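Local atomic coordinates of CaaX farnesyltransferase beta subunit Ram1 (PDB entry 4L9P), a protein that probably transfers a farnesyl group from farnesyl diphosphate to a cysteine near the C-terminus of target proteins, as the zinc-containing, peptide-binding partner of an alpha subunit. Residues N117-I121 against I482-T486; G71-F76 against E404-R408; T187-G191 against S202-A206; I222-W228 against L264-L270. All blocks are in the same frame, centred on the assembly; numbering follows the deposited sequence. Where two conformers were deposited one is given.

The four contacts form two clusters on opposite sides of the chain's centre. Interactions 1 and 2 have centres 9 Å apart and are joined by Arg408 of interaction 2, whose NH1 lies 2.9 Å from Tyr119 O of interaction 1, a probable hydrogen bond; helix 403-413 thus meets loops 71-76 and 117-121. Interactions 3 and 4, centres 12 Å apart, meet where Gly188 CA lies 3.5 Å from Ala226 CB. Between interactions 2 and 3 the nearest atoms are about 17 Å apart. In sequence, interactions 3 and 4 lie in series within the long loops that interactions 1 and 2 close. All four lie away from the zinc site and the residues lining the ligand pocket; in interaction 3, the Ser202 side chain is about 10 Å from the bound farnesyl analogue.

Interaction 1 (N117-I121 against I482-T486); sequences NKYGI and IGVFT
Asn117 heads a type I beta turn, Asn117 to Gly120, and its side chain reaches across from that turn to the loop carrying Val484. The amide serves both sides. Its ND2 donates to Val484 O at 2.8 Å, with a clearly bent N-H...O angle of 132°. Its OD1 accepts the backbone N of Tyr119 at 2.8 Å, which defines an Asx turn, and the N of Ile121 at 3.1 Å; the two donors lie above opposite faces of the amide plane. With CG set between the backbone N and the carbonyl carbon (chi1 69°), the amide folds back over its own turn while ND2 still faces the partner loop. Three bonds thus fix its rotation. Beside it, Thr486 CG2 packs 3.5 Å from Asn117 CB.

The apolar half centres on Val484. Its CG1 sits over the middle of one Tyr119 ring face, 3.6 Å from the centroid and 5° off the normal, a CH-pi contact. Its other branch, CG2, is pressed to 3.3 Å from Ile121 CD1, closer than usual carbon packing. Ile482 CD1 meets the ring obliquely at CE1, while Tyr119 OH is held by Gly477 O. Helix 403-413 lies against Ile121, Ile482 and Val484. The result is a buried loop-to-loop contact in which an Asx turn, superposed on a type I beta turn, sets the amide that bonds the partner loop.

Interaction 2 (G71-F76 against E404-R408); sequences GIPALF and EGLTR
Phe76 and Pro73 pack against Glu404 and Arg408, an i to i+4 salt-bridged pair on helix 403-413 of the alpha-alpha toroid. The loop side ends in a short 3-10 segment, 74-76, which carries Phe76.

The ionic part lies within the helix. Arg408 grips Glu404 side-on, NE and NH2 both donating to the single oxygen OE2, each at 2.9 Å. OE2 lies 4° out of the guanidinium plane with respect to either bond, and toward NE this oxygen uses its anti lone pair, the one pointing away from OE1. This grip limits rotation of the guanidinium and would probably stabilise the carboxylate in its ionised form. A weak bond crosses to the loop, from Arg408 NH2 to Gly71 O at 3.1 Å.

Carbon contacts supply most of the rest. Arg408 is extended from CG to NE, which carries CD over one face of the Phe76 ring in a CH-pi contact, 3.6 Å from the centroid. The opposite face of the ring is backed by Leu75 CB, and Ile341 of the alpha subunit also packs on Phe76. Where the ring reaches the helix backbone, its CE1 comes to 3.6 Å from Gly405 CA. Ile72 and Pro73 cover one face of the guanidinium, Ile72 through CG2. The proline ring also borders the salt bridge: Pro73 CD lies 3.3 Å from Arg408 NH2, and Pro73 CG lies 3.5 Å from Glu404 OE2.

Interaction 3 (T187-G191 against S202-A206); sequences TGGIG and SSYAA
Ile190 is the residue of the glycine-rich loop 187-191 that touches helix 200-213 most extensively, through both its backbone and its side chain. The backbone N donates to Ser203 OG at 2.9 Å with an N-H...O angle of 161°, a nearly straight bond. The hydroxyl reaches it because Ser203 OG stands anti to its own carbonyl carbon (chi1 -71°), leaning back beside the backbone N. Ile190 O lies 2.9 Å from Ser202 OG. That pair is less certain, since the serine was deposited in two conformers and its proton has a second acceptor in His199 O. The Ser202 hydroxyl also rests 3.4 Å from Gly191 CA. The apolar contact is made by the branches of Ile190: CD1 meets Ala206 CB at 3.5 Å, and CG2 lies farther off, 4.0 Å from the same methyl.

Around this shell, His199 O also bonds Ser203 OG, and the His199 backbone bonds that of Ile190, so the chain entering the helix is tied to the loop. Helix 173-183 closes the apolar side, with Ala183 touching Ile190 and Phe180 touching Ala206. The neighbouring Tyr204 bonds through OH to the OH of Tyr255, a residue lining the pocket of the bound farnesyl analogue. Tyr88 of the alpha subunit packs on Ser202.

Gly188 and Gly189, both at positive phi, let the loop turn into Ile190. A Gly-Gly-hydrophobic loop shortly before a helix recurs through the alpha-alpha toroid of protein prenyltransferase beta subunits.

Interaction 4 (I222-W228 against L264-L270); sequences IDRKAMW and LDLPLAL
Arg224 and Trp228, one turn apart on helix 224-234, direct their N-H groups at backbone carbonyls of the loop 264-270. Arg224 NH2 donates to Leu264 O at 3.0 Å, in the carbonyl plane, and NE adds a weak bond to the same oxygen. Its chain bends at chi3 (101°), which swings the guanidinium toward that carbonyl. NH1 is taken by Gln515 O. A water lies in the guanidinium plane, 2.7 Å from Arg224 NH2 and 2.6 Å from Asp265 OD2, bridging charges whose direct separation is beyond a salt bridge; that carboxylate pairs with Lys458.

Trp228 NE1 donates to Ala269 O at 2.9 Å, approached almost in line with the C=O bond (177°), and more weakly to Pro267 O at 3.3 Å. The latter oxygen also accepts from His261 NE2. The indole is further located by Pro267 CD over its five-membered ring, a CH-pi contact 3.8 Å from the centroid. Apolar contacts complete the interface: Ile222 CD1 meets Leu264 CD2 at 3.6 Å, and Met227 CG touches methyls of both Leu264 and Leu266.

The start of helix 224-234 and the end of helix 251-263 are each closed by a capping motif. Asp223, the N-cap, accepts Ala226 N through OD1 at 3.0 Å, while Asp265, at positive phi, terminates helix 251-263 in a Schellman motif. The contact thus joins a capped helix start to a Schellman-terminated helix end in the alpha-alpha toroid.

Interaction 1 (N117-I121 against I482-T486)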
# COMPACT_ATOMS: atom_id res chain seq x y z
N ASN B 117 21.32 13.98 19.29
CA ASN B 117 20.54 14.54 20.38
C ASN B 117 20.63 13.73 21.68
O ASN B 117 21.39 12.76 21.74
CB ASN B 117 19.07 14.77 19.93
CG ASN B 117 18.30 13.48 19.69
OD1 ASN B 117 18.64 12.45 20.19
ND2 ASN B 117 17.23 13.58 18.92
N LYS B 118 19.85 14.11 22.69
CA LYS B 118 19.94 13.46 23.99
C LYS B 118 19.50 12.01 23.99
O LYS B 118 19.78 11.25 24.92
CB LYS B 118 19.17 14.25 25.04
CG LYS B 118 17.69 14.41 24.71
CD LYS B 118 17.02 15.37 25.68
CE LYS B 118 15.53 15.48 25.30
NZ LYS B 118 14.80 16.68 25.87
N TYR B 119 18.78 11.65 22.92
CA TYR B 119 18.34 10.26 22.75
C TYR B 119 19.31 9.50 21.84
O TYR B 119 19.02 8.33 21.51
CB TYR B 119 16.94 10.21 22.10
CG TYR B 119 15.84 10.66 23.03
CD1 TYR B 119 15.37 9.82 24.08
CD2 TYR B 119 15.24 11.94 22.89
CE1 TYR B 119 14.34 10.23 24.93
CE2 TYR B 119 14.23 12.35 23.73
CZ TYR B 119 13.77 11.50 24.74
OH TYR B 119 12.75 11.91 25.59
N GLY B 120 20.44 10.11 21.47
CA GLY B 120 21.46 9.42 20.71
C GLY B 120 21.16 9.41 19.21
O GLY B 120 21.79 8.62 18.49
N ILE B 121 20.27 10.27 18.74
CA ILE B 121 19.78 10.17 17.35
C ILE B 121 20.31 11.36 16.52
O ILE B 121 20.32 12.52 17.01
CB ILE B 121 18.27 10.25 17.36
CG1 ILE B 121 17.70 9.09 18.19
CG2 ILE B 121 17.71 10.21 15.89
CD1 ILE B 121 16.19 9.15 18.39
N ILE B 482 6.88 8.74 23.21
CA ILE B 482 7.70 9.94 23.28
C ILE B 482 8.22 10.41 21.94
O ILE B 482 8.31 9.62 20.93
CB ILE B 482 8.91 9.76 24.22
CG1 ILE B 482 9.72 8.51 23.81
CG2 ILE B 482 8.47 9.73 25.69
CD1 ILE B 482 11.09 8.35 24.59
N GLY B 483 8.49 11.69 21.89
CA GLY B 483 9.02 12.32 20.70
C GLY B 483 10.51 12.46 20.84
O GLY B 483 11.00 13.30 21.63
N VAL B 484 11.27 11.66 20.09
CA VAL B 484 12.74 11.60 20.22
C VAL B 484 13.46 12.32 19.10
O VAL B 484 14.70 12.38 19.06
CB VAL B 484 13.27 10.14 20.38
CG1 VAL B 484 12.60 9.49 21.57
CG2 VAL B 484 12.97 9.28 19.10
N PHE B 485 12.69 12.91 18.18
CA PHE B 485 13.25 13.94 17.28
C PHE B 485 13.51 15.22 18.15
O PHE B 485 12.97 15.35 19.24
CB PHE B 485 12.21 14.25 16.18
CG PHE B 485 10.85 14.54 16.73
CD1 PHE B 485 10.49 15.85 17.10
CD2 PHE B 485 9.92 13.51 16.90
CE1 PHE B 485 9.24 16.12 17.71
CE2 PHE B 485 8.67 13.77 17.52
CZ PHE B 485 8.34 15.08 17.91
N THR B 486 14.26 16.13 17.58
CA THR B 486 14.36 17.47 18.23
C THR B 486 13.37 18.41 17.55
O THR B 486 12.87 18.15 16.41
CB THR B 486 15.75 18.09 18.06
OG1 THR B 486 15.91 18.52 16.69
CG2 THR B 486 16.86 17.14 18.52

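Interaction 2 (G71-F76 against E404-R408)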
# COMPACT_ATOMS: atom_id res chain seq x y z
N GLY B 71 21.59 7.60 25.83
CA GLY B 71 20.17 7.86 25.62
C GLY B 71 19.48 6.82 24.72
O GLY B 71 18.29 6.99 24.41
N ILE B 72 20.21 5.77 24.34
CA ILE B 72 19.66 4.74 23.42
C ILE B 72 19.31 3.50 24.22
O ILE B 72 20.20 2.81 24.73
CB ILE B 72 20.68 4.37 22.33
CG1 ILE B 72 21.12 5.62 21.59
CG2 ILE B 72 20.05 3.33 21.33
CD1 ILE B 72 22.24 5.37 20.66
N PRO B 73 18.01 3.18 24.34
CA PRO B 73 17.58 2.00 25.10
C PRO B 73 18.07 0.68 24.50
O PRO B 73 18.25 0.58 23.27
CB PRO B 73 16.04 2.06 24.97
CG PRO B 73 15.75 3.48 24.76
CD PRO B 73 16.87 4.01 23.92
N ALA B 74 18.26 -0.33 25.35
CA ALA B 74 18.68 -1.64 24.90
C ALA B 74 17.80 -2.23 23.79
O ALA B 74 18.30 -3.00 22.95
CB ALA B 74 18.71 -2.60 26.08
N LEU B 75 16.52 -1.87 23.79
CA LEU B 75 15.58 -2.42 22.79
C LEU B 75 16.09 -2.13 21.37
O LEU B 75 15.80 -2.89 20.43
CB LEU B 75 14.21 -1.73 22.99
CG LEU B 75 13.08 -2.14 22.04
CD1 LEU B 75 12.77 -3.64 22.25
CD2 LEU B 75 11.82 -1.26 22.34
N PHE B 76 16.82 -1.03 21.19
CA PHE B 76 17.30 -0.64 19.86
C PHE B 76 18.76 -0.99 19.61
O PHE B 76 19.34 -0.57 18.61
CB PHE B 76 17.06 0.86 19.67
CG PHE B 76 15.64 1.23 19.84
CD1 PHE B 76 14.74 0.89 18.80
CD2 PHE B 76 15.16 1.87 20.98
CE1 PHE B 76 13.38 1.19 18.93
CE2 PHE B 76 13.80 2.19 21.10
CZ PHE B 76 12.91 1.86 20.10
N GLU B 404 8.97 6.51 19.04
CA GLU B 404 10.42 6.50 19.25
C GLU B 404 11.06 5.55 18.21
O GLU B 404 12.04 5.91 17.58
CB GLU B 404 10.75 5.98 20.67
CG GLU B 404 12.25 5.76 20.85
CD GLU B 404 12.70 5.39 22.25
OE1 GLU B 404 11.82 5.17 23.11
OE2 GLU B 404 13.93 5.43 22.49
N GLY B 405 10.53 4.32 18.13
CA GLY B 405 11.13 3.36 17.19
C GLY B 405 11.13 3.85 15.75
O GLY B 405 12.14 3.77 15.04
N LEU B 406 10.01 4.42 15.32
CA LEU B 406 9.94 4.87 13.94
C LEU B 406 10.91 6.00 13.67
O LEU B 406 11.54 6.10 12.63
CB LEU B 406 8.49 5.26 13.60
CG LEU B 406 8.31 5.70 12.16
CD1 LEU B 406 8.69 4.57 11.20
CD2 LEU B 406 6.87 6.23 11.91
N THR B 407 10.98 6.91 14.67
CA THR B 407 11.85 8.06 14.54
C THR B 407 13.33 7.64 14.49
O THR B 407 14.12 8.15 13.68
CB THR B 407 11.64 9.00 15.71
OG1 THR B 407 10.29 9.46 15.67
CG2 THR B 407 12.53 10.23 15.54
N ARG B 408 13.70 6.68 15.35
CA ARG B 408 15.06 6.14 15.27
C ARG B 408 15.33 5.52 13.91
O ARG B 408 16.40 5.71 13.33
CB ARG B 408 15.32 5.09 16.36
CG ARG B 408 15.30 5.72 17.77
CD ARG B 408 15.70 4.63 18.81
NE ARG B 408 15.72 5.25 20.17
CZ ARG B 408 16.71 6.01 20.63
NH1 ARG B 408 17.84 6.16 19.93
NH2 ARG B 408 16.55 6.60 21.83

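Interaction 3 (T187-G191 against S202-A206)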
# COMPACT_ATOMS: atom_id res chain seq x y z
N THR B 187 -9.68 13.66 -23.67
CA THR B 187 -10.81 12.82 -23.25
C THR B 187 -10.90 12.70 -21.73
O THR B 187 -11.82 12.06 -21.18
CB THR B 187 -10.69 11.40 -23.89
OG1 THR B 187 -9.35 10.92 -23.70
CG2 THR B 187 -10.89 11.47 -25.40
N GLY B 188 -9.94 13.30 -21.04
CA GLY B 188 -10.02 13.34 -19.59
C GLY B 188 -8.89 12.63 -18.87
O GLY B 188 -8.47 11.54 -19.33
N GLY B 189 -8.45 13.15 -17.71
CA GLY B 189 -7.44 12.53 -16.86
C GLY B 189 -6.04 12.89 -17.32
O GLY B 189 -5.83 13.51 -18.40
N ILE B 190 -5.08 12.51 -16.49
CA ILE B 190 -3.67 12.75 -16.74
C ILE B 190 -2.93 11.42 -16.76
O ILE B 190 -3.19 10.53 -15.92
CB ILE B 190 -3.14 13.69 -15.64
CG1 ILE B 190 -3.90 15.07 -15.76
CG2 ILE B 190 -1.60 13.90 -15.76
CD1 ILE B 190 -3.62 15.98 -14.62
N GLY B 191 -2.07 11.28 -17.77
CA GLY B 191 -1.18 10.12 -17.86
C GLY B 191 0.25 10.47 -17.51
O GLY B 191 0.54 11.55 -16.98
N SER B 202 -1.07 8.72 -11.93
CA SER B 202 -0.51 9.96 -12.45
C SER B 202 -1.49 11.12 -12.26
O SER B 202 -1.06 12.26 -12.09
CB SER B 202 -0.12 9.84 -13.95
OG SER B 202 -1.00 9.01 -14.66
N SER B 203 -2.80 10.86 -12.30
CA SER B 203 -3.75 11.93 -12.05
C SER B 203 -3.72 12.35 -10.58
O SER B 203 -3.77 13.56 -10.30
CB SER B 203 -5.14 11.39 -12.44
OG SER B 203 -5.27 11.26 -13.85
N TYR B 204 -3.60 11.39 -9.67
CA TYR B 204 -3.45 11.70 -8.25
C TYR B 204 -2.19 12.53 -8.03
O TYR B 204 -2.20 13.58 -7.37
CB TYR B 204 -3.41 10.36 -7.54
CG TYR B 204 -2.97 10.37 -6.09
CD1 TYR B 204 -3.89 10.45 -5.04
CD2 TYR B 204 -1.62 10.22 -5.74
CE1 TYR B 204 -3.50 10.37 -3.70
CE2 TYR B 204 -1.22 10.10 -4.42
CZ TYR B 204 -2.17 10.18 -3.41
OH TYR B 204 -1.71 10.07 -2.12
N ALA B 205 -1.07 12.08 -8.56
CA ALA B 205 0.20 12.83 -8.38
C ALA B 205 0.10 14.23 -8.94
O ALA B 205 0.59 15.19 -8.32
CB ALA B 205 1.35 12.08 -9.07
N ALA B 206 -0.52 14.37 -10.11
CA ALA B 206 -0.64 15.68 -10.67
C ALA B 206 -1.56 16.59 -9.85
O ALA B 206 -1.25 17.77 -9.67
CB ALA B 206 -1.13 15.57 -12.15

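Interaction 4 (I222-W228 against L264-L270)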
# COMPACT_ATOMS: atom_id res chain seq x y z
N ILE B 222 -6.78 21.85 -15.15
CA ILE B 222 -7.52 20.59 -15.16
C ILE B 222 -8.87 20.71 -15.87
O ILE B 222 -9.66 21.58 -15.54
CB ILE B 222 -7.76 20.08 -13.73
CG1 ILE B 222 -6.43 19.99 -12.95
CG2 ILE B 222 -8.59 18.75 -13.81
CD1 ILE B 222 -6.56 19.99 -11.38
N ASP B 223 -9.16 19.80 -16.83
CA ASP B 223 -10.49 19.74 -17.43
C ASP B 223 -11.33 18.86 -16.50
O ASP B 223 -11.26 17.64 -16.54
CB ASP B 223 -10.43 19.17 -18.86
CG ASP B 223 -11.81 19.13 -19.55
OD1 ASP B 223 -12.86 19.15 -18.87
OD2 ASP B 223 -11.83 19.12 -20.79
N ARG B 224 -12.09 19.51 -15.62
CA ARG B 224 -12.84 18.76 -14.59
C ARG B 224 -13.93 17.90 -15.12
O ARG B 224 -14.10 16.76 -14.63
CB ARG B 224 -13.57 19.67 -13.60
CG ARG B 224 -12.90 20.29 -12.50
CD ARG B 224 -13.93 21.43 -12.19
NE ARG B 224 -14.70 21.04 -11.07
CZ ARG B 224 -15.67 21.67 -10.48
NH1 ARG B 224 -16.29 22.78 -10.96
NH2 ARG B 224 -16.07 21.10 -9.36
N LYS B 225 -14.71 18.40 -16.09
CA LYS B 225 -15.75 17.57 -16.67
C LYS B 225 -15.16 16.33 -17.36
O LYS B 225 -15.69 15.21 -17.21
CB LYS B 225 -16.62 18.37 -17.67
CG LYS B 225 -17.69 17.48 -18.19
CD LYS B 225 -18.74 18.25 -18.90
CE LYS B 225 -20.04 17.69 -18.54
NZ LYS B 225 -21.05 18.51 -19.18
N ALA B 226 -14.05 16.50 -18.09
CA ALA B 226 -13.50 15.36 -18.79
C ALA B 226 -12.88 14.40 -17.76
O ALA B 226 -12.95 13.17 -17.93
CB ALA B 226 -12.46 15.83 -19.80
N MET B 227 -12.30 14.93 -16.68
CA MET B 227 -11.82 14.05 -15.62
C MET B 227 -12.93 13.19 -15.02
O MET B 227 -12.72 11.98 -14.76
CB MET B 227 -11.21 14.88 -14.47
CG MET B 227 -10.66 14.06 -13.28
SD MET B 227 -9.09 13.21 -13.69
CE MET B 227 -7.95 14.58 -13.65
N TRP B 228 -14.09 13.79 -14.76
CA TRP B 228 -15.25 13.06 -14.26
C TRP B 228 -15.73 11.97 -15.24
O TRP B 228 -16.00 10.83 -14.81
CB TRP B 228 -16.35 14.09 -14.02
CG TRP B 228 -17.68 13.57 -13.56
CD1 TRP B 228 -18.00 13.02 -12.34
CD2 TRP B 228 -18.89 13.68 -14.29
NE1 TRP B 228 -19.36 12.75 -12.28
CE2 TRP B 228 -19.93 13.15 -13.48
CE3 TRP B 228 -19.18 14.16 -15.57
CZ2 TRP B 228 -21.31 13.12 -13.90
CZ3 TRP B 228 -20.53 14.14 -16.01
CH2 TRP B 228 -21.58 13.63 -15.16
N LEU B 264 -11.20 17.76 -6.44
CA LEU B 264 -11.74 18.53 -7.57
C LEU B 264 -13.27 18.77 -7.42
O LEU B 264 -13.88 19.34 -8.32
CB LEU B 264 -11.47 17.80 -8.88
CG LEU B 264 -9.96 17.60 -9.20
CD1 LEU B 264 -9.92 16.94 -10.59
CD2 LEU B 264 -9.07 18.83 -9.09
N ASP B 265 -13.85 18.35 -6.29
CA ASP B 265 -15.30 18.43 -6.03
C ASP B 265 -16.08 17.93 -7.27
O ASP B 265 -16.97 18.63 -7.80
CB ASP B 265 -15.71 19.86 -5.68
CG ASP B 265 -17.18 19.95 -5.24
OD1 ASP B 265 -17.64 18.94 -4.63
OD2 ASP B 265 -17.87 20.98 -5.57
N LEU B 266 -15.77 16.74 -7.74
CA LEU B 266 -16.52 16.23 -8.87
C LEU B 266 -17.90 15.77 -8.43
O LEU B 266 -18.12 15.45 -7.26
CB LEU B 266 -15.81 15.01 -9.49
CG LEU B 266 -14.38 15.32 -9.99
CD1 LEU B 266 -13.76 14.09 -10.65
CD2 LEU B 266 -14.34 16.55 -10.94
N PRO B 267 -18.86 15.71 -9.36
CA PRO B 267 -20.16 15.20 -8.94
C PRO B 267 -20.10 13.77 -8.46
O PRO B 267 -19.38 12.94 -9.02
CB PRO B 267 -20.99 15.27 -10.26
CG PRO B 267 -20.33 16.31 -11.08
CD PRO B 267 -18.83 16.14 -10.77
N LEU B 268 -20.84 13.47 -7.40
CA LEU B 268 -20.96 12.12 -6.86
C LEU B 268 -21.61 11.14 -7.83
O LEU B 268 -21.21 9.95 -7.87
CB LEU B 268 -21.75 12.22 -5.56
CG LEU B 268 -22.11 10.93 -4.88
CD1 LEU B 268 -20.85 10.21 -4.47
CD2 LEU B 268 -22.99 11.24 -3.61
N ALA B 269 -22.59 11.61 -8.61
CA ALA B 269 -23.21 10.71 -9.55
C ALA B 269 -22.25 10.28 -10.64
O ALA B 269 -21.40 11.04 -11.10
CB ALA B 269 -24.37 11.42 -10.27
N LEU B 270 -22.36 9.03 -11.06
CA LEU B 270 -21.62 8.60 -12.25
C LEU B 270 -22.11 9.35 -13.48
O LEU B 270 -23.29 9.71 -13.58
CB LEU B 270 -21.82 7.11 -12.48
CG LEU B 270 -21.19 6.18 -11.41
CD1 LEU B 270 -21.74 4.72 -11.57
CD2 LEU B 270 -19.65 6.21 -11.47
O HOH W 1 -17.92 22.28 -7.80